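Local coordinates for WlaRA, TDP-fucose-3,4-ketoisomerase (Campylobacter jejuni subsp. jejuni 81116, PDB 5TPV), which is a WxcM-like protein of the cupin superfamily, built of antiparallel beta-sheets, that binds thymidine-5'-diphosphate, at residues C27-K32 with N53-F58. Sequence-based numbering, arbitrary orientation.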
# COMPACT_ATOMS: atom_id res chain seq x y z
N CYS B 27 -0.00 12.09 0.86
CA CYS B 27 0.87 11.71 -0.25
C CYS B 27 0.78 12.83 -1.26
O CYS B 27 -0.34 13.28 -1.52
CB CYS B 27 0.38 10.43 -0.92
SG CYS B 27 1.29 9.89 -2.37
N PRO B 28 1.92 13.28 -1.82
CA PRO B 28 1.89 14.47 -2.68
C PRO B 28 1.82 14.12 -4.12
O PRO B 28 1.70 15.00 -4.96
CB PRO B 28 3.23 15.18 -2.36
CG PRO B 28 4.13 14.06 -2.04
CD PRO B 28 3.27 13.09 -1.26
N PHE B 29 1.86 12.84 -4.44
CA PHE B 29 1.85 12.41 -5.84
C PHE B 29 0.65 11.51 -6.15
O PHE B 29 -0.11 11.11 -5.26
CB PHE B 29 3.18 11.75 -6.22
CG PHE B 29 3.69 10.68 -5.26
CD1 PHE B 29 3.06 9.44 -5.17
CD2 PHE B 29 4.80 10.91 -4.48
CE1 PHE B 29 3.53 8.46 -4.32
CE2 PHE B 29 5.30 9.92 -3.64
CZ PHE B 29 4.66 8.69 -3.56
N GLU B 30 0.45 11.26 -7.43
CA GLU B 30 -0.49 10.31 -7.91
C GLU B 30 0.11 8.90 -7.72
O GLU B 30 1.15 8.62 -8.31
CB GLU B 30 -0.67 10.51 -9.42
CG GLU B 30 -2.02 11.02 -9.87
CD GLU B 30 -3.18 10.14 -9.45
OE1 GLU B 30 -3.43 9.05 -10.01
OE2 GLU B 30 -3.84 10.63 -8.53
N ILE B 31 -0.53 8.05 -6.90
CA ILE B 31 -0.13 6.66 -6.73
C ILE B 31 -0.52 5.85 -7.95
O ILE B 31 -1.57 6.04 -8.51
CB ILE B 31 -0.75 6.00 -5.51
CG1 ILE B 31 -0.32 6.82 -4.30
CG2 ILE B 31 -0.33 4.53 -5.39
CD1 ILE B 31 -1.06 6.55 -2.99
N LYS B 32 0.42 5.02 -8.40
CA LYS B 32 0.27 4.06 -9.50
C LYS B 32 0.75 2.61 -9.13
O LYS B 32 0.39 1.62 -9.78
CB LYS B 32 1.22 4.57 -10.58
CG LYS B 32 0.69 4.84 -11.97
CD LYS B 32 0.50 6.33 -12.22
CE LYS B 32 0.69 6.66 -13.70
NZ LYS B 32 0.23 5.62 -14.67
N ASN B 53 12.90 8.87 -12.48
CA ASN B 53 11.55 9.45 -12.44
C ASN B 53 10.74 9.35 -11.15
O ASN B 53 9.91 10.22 -10.89
CB ASN B 53 10.76 8.83 -13.59
CG ASN B 53 11.55 8.88 -14.89
OD1 ASN B 53 12.14 9.92 -15.19
ND2 ASN B 53 11.56 7.79 -15.66
N SER B 54 10.87 8.26 -10.41
CA SER B 54 9.92 7.92 -9.36
C SER B 54 10.25 8.74 -8.12
O SER B 54 11.41 8.90 -7.72
CB SER B 54 10.00 6.44 -9.00
OG SER B 54 9.74 5.58 -10.10
N GLU B 55 9.17 9.17 -7.50
CA GLU B 55 9.15 9.56 -6.11
C GLU B 55 8.57 8.42 -5.24
O GLU B 55 7.89 7.50 -5.73
CB GLU B 55 8.29 10.82 -6.02
CG GLU B 55 8.86 12.04 -6.70
CD GLU B 55 7.82 13.14 -6.84
OE1 GLU B 55 7.40 13.76 -5.81
OE2 GLU B 55 7.41 13.37 -7.99
N PHE B 56 8.84 8.50 -3.95
CA PHE B 56 8.59 7.40 -3.01
C PHE B 56 8.08 7.97 -1.70
O PHE B 56 8.50 9.06 -1.32
CB PHE B 56 9.83 6.58 -2.71
CG PHE B 56 10.32 5.86 -3.90
CD1 PHE B 56 9.68 4.72 -4.33
CD2 PHE B 56 11.43 6.32 -4.60
CE1 PHE B 56 10.06 4.06 -5.49
CE2 PHE B 56 11.84 5.65 -5.76
CZ PHE B 56 11.15 4.56 -6.21
N ILE B 57 7.15 7.26 -1.06
CA ILE B 57 7.03 7.29 0.41
C ILE B 57 7.27 5.91 1.05
O ILE B 57 6.69 4.92 0.64
CB ILE B 57 5.62 7.77 0.78
CG1 ILE B 57 5.45 9.21 0.36
CG2 ILE B 57 5.38 7.78 2.29
CD1 ILE B 57 4.02 9.66 0.43
N PHE B 58 8.10 5.87 2.07
CA PHE B 58 8.53 4.67 2.75
C PHE B 58 7.85 4.70 4.14
O PHE B 58 7.93 5.70 4.85
CB PHE B 58 10.07 4.65 2.99
CG PHE B 58 10.88 4.68 1.72
CD1 PHE B 58 11.13 3.52 1.04
CD2 PHE B 58 11.37 5.87 1.21
CE1 PHE B 58 11.83 3.53 -0.17
CE2 PHE B 58 12.08 5.90 0.02
CZ PHE B 58 12.32 4.72 -0.66
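Phe-29 brings one side of its ring, CD2-CE2-CZ, against the backbone where the chain enters strand 56-62, between the side chains of Glu-55 and Ile-57. Its CG sits between the backbone N and the carbonyl carbon (chi1 49°), which swings the ring off the loop and onto the strand. CD2 rests 3.8 Å from CB of Glu-55, CE2 comes equally near N of Phe-56, and CZ lies 4.0 Å from CG1 of Ile-57. The amide N of Ile-57 meets the ring at its edge, close to the ring plane, 3.8 Å from CZ. Glu-55 runs past the ring in the opposite direction, with its carboxylate turned 74° to the ring plane; its OE1 is hydrogen-bonded to the hydroxyl of Tyr-88.

Ile-57 carries the other half of the contact. Its CG1 branch stands anti to the carbonyl carbon (chi1 -66°), and the CD1 methyl ends up 3.9 Å from SG of Cys-27 and a similar distance from CD of Pro-28, the two side chains reaching toward each other. The same sulfur lies over one face of the Phe-29 ring, 3.2 Å above its plane and displaced toward the rim. It also accepts a weak hydrogen bond from N of Phe-29 (3.6 Å), within the loop. No hydrogen bond crosses between 27-32 and 53-58; the two are joined by van der Waals packing of side chains, and of the Phe-29 ring on the strand backbone.

Phe-56 starts away from the loop, to pack on Ile-89, Val-108 and Thr-110; its side chain is about 7 Å from a bound thymidine-5'-diphosphate. The loop between strands 16-21 and 33-38 thus packs against strand 56-62, which lies between strands 85-89 and 105-110 in the six-stranded antiparallel sheet of this cupin fold; Tyr-88 of strand 85-89 also touches Pro-28 and Phe-29.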